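Antifreeze protein (PDB 5JUH) probably helps hold its Antarctic bacterium to diatoms and ice, as the calcium-binding C-terminal domain of a giant RTX adhesin exported by type I secretion. Local coordinates at residues V76-G79 and G80-S83; T102-V105 and L106-D109; T112-A116 and A117-L121. All blocks are in the same frame, centred on the assembly; numbering follows the deposited sequence.

Contact 1 of 3, residues V76-G79 and G80-S83; sequences VLFG and GDDS. With CA (calcium ion), chain D; CA (calcium ion), chain E.
The ring of F78 lies over the backbone of G80, a face-on approach made where strand 76-78 runs into a loop. G80 CA is 3.7 Å from the centroid of the F78 ring and 19° off the ring normal, which meets the geometry of a CH-pi contact. The neighbouring G80 N sits over the centre of the ring as well, 3.4 Å above its plane. With CG anti to the backbone N (chi1 179°), F78 swings its ring forward along the chain to reach this position. D81, the centre of an inverse gamma turn, comes to the same ring from another direction: its carboxyl carbon lies in the ring plane at the edge, with D81 OD1 3.5 Å from F78 CZ. Beyond, strand 96-98 offers I98 to the F78 side chain.

The loop is organised by metal. G79 O binds the calcium of chain D at 2.3 Å, and D82 OD2 binds the same ion at 2.2 Å. With CG set between the backbone N and the carbonyl carbon (chi1 64°), the D82 carboxylate also presents both oxygens to the calcium of chain E, OD1 at 2.5 Å and OD2 at 2.6 Å. A water on that second ion donates to G80 O over 2.7 Å, tying the loop backbone to the metal shell. D86 belongs to both calcium sites, while L84 and D109 complete the protein part of the second. Short strands alternating with calcium-binding loops, here G79 to D86, mark an RTX beta-roll.

Because G79 O and D82 OD2 are both acceptors, their proximity is explained by the shared cation and not by a direct bond. The bridging OD2 is probably polarised by the two ions, and the loop conformation probably depends on calcium being present.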
# COMPACT_ATOMS: atom_id res chain seq x y z
N VAL A 76 0.83 6.40 11.70
CA VAL A 76 0.53 6.78 10.31
C VAL A 76 1.84 7.48 9.89
O VAL A 76 2.27 8.47 10.44
CB VAL A 76 -0.68 7.77 10.23
CG1 VAL A 76 -0.89 8.19 8.83
CG2 VAL A 76 -1.93 7.15 10.86
N LEU A 77 2.48 6.94 8.85
CA LEU A 77 3.81 7.34 8.41
C LEU A 77 3.68 7.91 6.97
O LEU A 77 2.99 7.36 6.11
CB LEU A 77 4.72 6.17 8.42
CG LEU A 77 5.56 5.96 9.68
CD1 LEU A 77 5.21 6.56 10.98
CD2 LEU A 77 5.93 4.48 9.83
N PHE A 78 4.37 9.02 6.73
CA PHE A 78 4.28 9.69 5.44
C PHE A 78 5.55 10.48 5.20
O PHE A 78 5.94 11.29 6.02
CB PHE A 78 3.07 10.67 5.46
CG PHE A 78 2.88 11.44 4.21
CD1 PHE A 78 2.89 10.84 2.95
CD2 PHE A 78 2.59 12.81 4.28
CE1 PHE A 78 2.60 11.60 1.79
CE2 PHE A 78 2.29 13.55 3.13
CZ PHE A 78 2.31 12.96 1.90
N GLY A 79 6.13 10.26 4.03
CA GLY A 79 7.44 10.97 3.72
C GLY A 79 7.23 12.35 3.06
O GLY A 79 8.19 13.00 2.75
N GLY A 80 5.98 12.69 2.77
CA GLY A 80 5.67 13.88 1.95
C GLY A 80 5.28 13.69 0.55
O GLY A 80 5.64 12.70 -0.06
N ASP A 81 4.57 14.68 -0.02
CA ASP A 81 4.34 14.66 -1.47
C ASP A 81 5.61 15.39 -2.03
O ASP A 81 5.57 16.59 -2.34
CB ASP A 81 3.09 15.34 -1.89
CG ASP A 81 1.85 14.63 -1.55
OD1 ASP A 81 1.81 13.38 -1.49
OD2 ASP A 81 0.80 15.35 -1.24
N ASP A 82 6.74 14.67 -2.19
CA ASP A 82 8.13 15.21 -2.30
C ASP A 82 8.74 14.64 -3.60
O ASP A 82 8.04 14.05 -4.38
CB ASP A 82 8.99 14.94 -1.05
CG ASP A 82 9.25 13.40 -0.79
OD1 ASP A 82 8.79 12.66 -1.68
OD2 ASP A 82 9.92 13.14 0.24
N SER A 83 10.08 14.72 -3.78
CA SER A 83 10.83 14.17 -4.93
C SER A 83 12.00 13.36 -4.49
O SER A 83 12.94 13.15 -5.26
CB SER A 83 11.33 15.31 -5.82
OG SER A 83 10.26 16.23 -6.04
CA CA D . 10.45 13.21 2.40
CA CA E . 9.51 10.64 -0.49
O HOH W 1 7.35 10.67 0.44
O HOH W 2 10.43 13.71 4.71
O HOH W 3 12.71 13.80 2.01
O HOH W 4 10.20 15.51 2.16
O HOH W 5 8.75 9.71 -2.64

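Contact 2 of 3, residues T102-V105 and L106-D109; sequences TTDV and LNID. With CA (calcium ion), chain C; CA (calcium ion), chain E.
D104 receives the backbone of L106 and N107 through two different oxygens. N107 N donates to D104 O at 2.9 Å with an N-H...O angle of 165°, closing a four-residue turn. L106 N donates to D104 OD1 at 3.0 Å, meeting the carboxylate from above its plane with a more bent angle of 145°. The D104 carbonyl has a second donor, T102 OG1 at 2.9 Å, and the two donors approach from opposite faces of its plane.

The T102 backbone is also tied to a metal: its O binds the calcium of chain C at 2.3 Å, with D101 as the other protein ligand, and a water on that ion donates to T102 OG1 at 3.2 Å. On the apolar side, V105 and I108 lie side by side, V105 CG2 being 4.2 Å from I108 CD1, backed by strand 163-168. Next along, D109 OD1 binds the calcium of chain E at 2.4 Å, joining D82, L84 and D86.

The backbone angles of V105 and L106 fit a type I turn, which overlaps an Asx turn headed by D104. Both lie within the calcium-binding loop that joins strands 96-98 and 110-111 of the RTX beta-roll.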
# COMPACT_ATOMS: atom_id res chain seq x y z
N THR A 102 4.74 9.72 -7.64
CA THR A 102 5.84 10.43 -8.29
C THR A 102 5.75 10.12 -9.79
O THR A 102 5.18 9.15 -10.17
CB THR A 102 7.25 10.05 -7.77
OG1 THR A 102 7.45 8.67 -8.09
CG2 THR A 102 7.40 10.29 -6.28
N THR A 103 6.35 10.97 -10.63
CA THR A 103 6.50 10.62 -12.01
C THR A 103 7.79 9.89 -12.28
O THR A 103 7.83 9.09 -13.19
CB THR A 103 6.38 11.83 -12.97
OG1 THR A 103 7.50 12.69 -12.90
CG2 THR A 103 5.08 12.67 -12.68
N ASP A 104 8.80 10.08 -11.44
CA ASP A 104 10.12 9.40 -11.60
C ASP A 104 10.04 8.20 -10.59
O ASP A 104 10.04 8.38 -9.39
CB ASP A 104 11.18 10.39 -11.20
CG ASP A 104 12.59 9.87 -11.31
OD1 ASP A 104 12.75 8.66 -11.51
OD2 ASP A 104 13.48 10.70 -11.05
N VAL A 105 10.08 7.01 -11.15
CA VAL A 105 9.96 5.81 -10.27
C VAL A 105 11.19 5.66 -9.38
O VAL A 105 11.18 4.94 -8.36
CB VAL A 105 9.60 4.56 -11.11
CG1 VAL A 105 10.83 4.17 -11.89
CG2 VAL A 105 8.97 3.48 -10.20
N LEU A 106 12.31 6.32 -9.71
CA LEU A 106 13.44 6.33 -8.80
C LEU A 106 13.29 7.17 -7.55
O LEU A 106 14.17 7.13 -6.70
CB LEU A 106 14.70 6.71 -9.56
CG LEU A 106 15.13 5.73 -10.60
CD1 LEU A 106 16.38 6.28 -11.32
CD2 LEU A 106 15.35 4.34 -10.07
N ASN A 107 12.20 7.95 -7.44
CA ASN A 107 12.01 8.78 -6.31
C ASN A 107 11.04 8.21 -5.30
O ASN A 107 10.71 8.83 -4.34
CB ASN A 107 11.49 10.17 -6.73
CG ASN A 107 12.49 10.98 -7.47
OD1 ASN A 107 13.72 10.79 -7.34
ND2 ASN A 107 12.00 11.94 -8.22
N ILE A 108 10.61 6.96 -5.54
CA ILE A 108 9.62 6.37 -4.63
C ILE A 108 10.26 5.93 -3.31
O ILE A 108 11.44 5.66 -3.23
CB ILE A 108 8.87 5.15 -5.24
CG1 ILE A 108 9.75 3.96 -5.43
CG2 ILE A 108 8.20 5.53 -6.54
CD1 ILE A 108 9.11 2.77 -6.07
N ASP A 109 9.41 5.92 -2.27
CA ASP A 109 9.86 5.54 -0.93
C ASP A 109 10.15 4.03 -0.76
O ASP A 109 9.64 3.21 -1.49
CB ASP A 109 8.85 5.97 0.10
CG ASP A 109 8.69 7.51 0.12
OD1 ASP A 109 9.70 8.31 -0.16
OD2 ASP A 109 7.50 7.90 0.46
CA CA C . 3.69 7.55 -10.72
CA CA E . 9.51 10.64 -0.49
O HOH W 6 5.35 6.63 -9.33
O HOH W 7 3.46 5.53 -9.43
O HOH W 8 2.84 9.25 -12.19
O HOH W 9 2.34 6.27 -12.02
O HOH W 10 5.06 7.08 -12.37

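Contact 3 of 3, residues T112-A116 and A117-L121; sequences TDFNA and AEDAL. With CA (calcium ion), chain I; CA (calcium ion), chain G.
N115 O is gripped by two backbone donors, E118 N at 2.9 Å and D119 N at 2.8 Å. The two arrive differently: D119 N lies nearly along the C=O axis, with a C=O...N angle of 165°, whereas E118 N stands above the carbonyl plane. The bond to E118 closes a turn over A116 and A117 whose backbone angles are those of type I. N115 reinforces it with its side chain, since OD1 accepts from A117 N at 3.1 Å and makes an Asx turn.

D119 returns the grip. Its OD2 accepts from N115 N at 2.8 Å on its anti side, tilted out of the carboxylate plane, with an N-H...O angle of 161°, so reciprocal bonds clamp the two residues together. The other carboxylate oxygen, OD1, binds the calcium of chain G at 2.4 Å. Chi1 of -62° sets the carboxylate beside the backbone N, and the turn about chi2 sends one oxygen to N115 and the other to the ion. L91, G93 and D95 supply the remaining protein ligands.

E118 reaches outward instead. Its extended chain brings both carboxylate oxygens to the calcium of chain I, which E92 also binds, and one water links it back to the turn, accepting from N115 ND2 at 2.9 Å and donating to E118 OE2 at 2.7 Å.

On the apolar side, F114 CE1 packs 3.5 Å from L121 CD2, the two side chains crossing at a slant. Both meet F97 of strand 96-98 and I188 of strand 187-192. The backbone of A120 bonds to that of D95, and the D113 carboxylate accepts from the backbone of G90 and L91. Strand 120-122 thus lies between strands 96-98 and 187-192, with the turn bonded to the preceding calcium loop.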
# COMPACT_ATOMS: atom_id res chain seq x y z
N THR A 112 10.45 -0.44 4.88
CA THR A 112 11.40 -1.49 5.26
C THR A 112 10.72 -2.75 5.83
O THR A 112 11.30 -3.82 5.55
CB THR A 112 12.42 -1.06 6.26
OG1 THR A 112 11.80 -0.82 7.50
CG2 THR A 112 13.21 0.21 5.85
N ASP A 113 9.51 -2.64 6.41
CA ASP A 113 9.03 -3.71 7.24
C ASP A 113 7.51 -3.85 7.07
O ASP A 113 6.78 -4.02 8.10
CB ASP A 113 9.39 -3.45 8.71
CG ASP A 113 8.59 -2.22 9.29
OD1 ASP A 113 8.25 -1.25 8.51
OD2 ASP A 113 8.39 -2.26 10.53
N PHE A 114 7.01 -3.84 5.82
CA PHE A 114 5.56 -3.94 5.67
C PHE A 114 5.13 -5.36 6.08
O PHE A 114 5.55 -6.31 5.42
CB PHE A 114 5.17 -3.68 4.23
CG PHE A 114 3.67 -3.66 3.99
CD1 PHE A 114 2.98 -2.54 4.36
CD2 PHE A 114 2.97 -4.72 3.45
CE1 PHE A 114 1.66 -2.45 4.21
CE2 PHE A 114 1.57 -4.66 3.24
CZ PHE A 114 0.95 -3.53 3.66
N ASN A 115 4.19 -5.44 7.00
CA ASN A 115 3.63 -6.71 7.45
C ASN A 115 2.20 -6.71 6.98
O ASN A 115 1.33 -6.06 7.56
CB ASN A 115 3.75 -6.83 8.95
CG ASN A 115 3.16 -8.10 9.48
OD1 ASN A 115 2.54 -8.88 8.77
ND2 ASN A 115 3.27 -8.30 10.76
N ALA A 116 1.88 -7.59 6.03
CA ALA A 116 0.57 -7.57 5.37
C ALA A 116 -0.56 -7.98 6.36
O ALA A 116 -1.75 -7.71 6.05
CB ALA A 116 0.48 -8.48 4.13
N ALA A 117 -0.24 -8.74 7.41
CA ALA A 117 -1.28 -9.10 8.37
C ALA A 117 -1.64 -7.97 9.33
O ALA A 117 -2.68 -8.07 10.01
CB ALA A 117 -0.74 -10.21 9.26
N GLU A 118 -0.93 -6.84 9.25
CA GLU A 118 -1.13 -5.78 10.30
C GLU A 118 -1.18 -4.35 9.65
O GLU A 118 -2.08 -3.59 9.89
CB GLU A 118 -0.01 -5.82 11.41
CG GLU A 118 -0.17 -7.04 12.24
CD GLU A 118 0.84 -7.23 13.32
OE1 GLU A 118 1.14 -6.25 13.98
OE2 GLU A 118 1.28 -8.44 13.48
N ASP A 119 -0.18 -4.05 8.83
CA ASP A 119 -0.02 -2.75 8.26
C ASP A 119 -0.95 -2.55 7.05
O ASP A 119 -1.58 -3.46 6.56
CB ASP A 119 1.45 -2.61 7.83
CG ASP A 119 2.43 -2.71 8.96
OD1 ASP A 119 2.24 -2.31 10.13
OD2 ASP A 119 3.57 -3.19 8.63
N ALA A 120 -0.97 -1.29 6.54
CA ALA A 120 -1.81 -0.94 5.40
C ALA A 120 -1.15 0.13 4.58
O ALA A 120 -0.29 0.79 5.05
CB ALA A 120 -3.16 -0.41 5.89
N LEU A 121 -1.53 0.25 3.33
CA LEU A 121 -1.03 1.26 2.44
C LEU A 121 -2.15 2.21 2.02
O LEU A 121 -3.18 1.79 1.53
CB LEU A 121 -0.53 0.61 1.17
CG LEU A 121 0.54 -0.50 1.31
CD1 LEU A 121 0.88 -1.10 -0.03
CD2 LEU A 121 1.82 0.12 1.91
CA CA I . 3.06 -7.66 14.93
CA CA G . 3.84 -2.38 11.88
O HOH W 11 2.20 -10.63 12.14
O HOH W 12 -1.91 -5.36 4.63
O HOH W 13 5.46 -2.10 10.17
O HOH W 14 4.12 -4.74 11.96
O HOH W 15 4.25 -9.32 13.77

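Calcium connects the first two contacts directly: D82 of contact 1 and D109 of contact 2 bind the same ion, the calcium of chain E, although the contact centres are 12 Å apart. They also pack against each other, S83 O lying 3.1 Å from N107 CG. Contact 3 stands farther off, its centre 16 Å from that of contact 1 and 20 Å from that of contact 2. Contacts 1 and 3 approach to about 6 Å between nearest atoms, and both reach one sheet, through strands 76-78 and 120-122 on either side of strand 96-98. Strand 110-111 carries the chain from contact 2 to contact 3, which uses separate calcium ions.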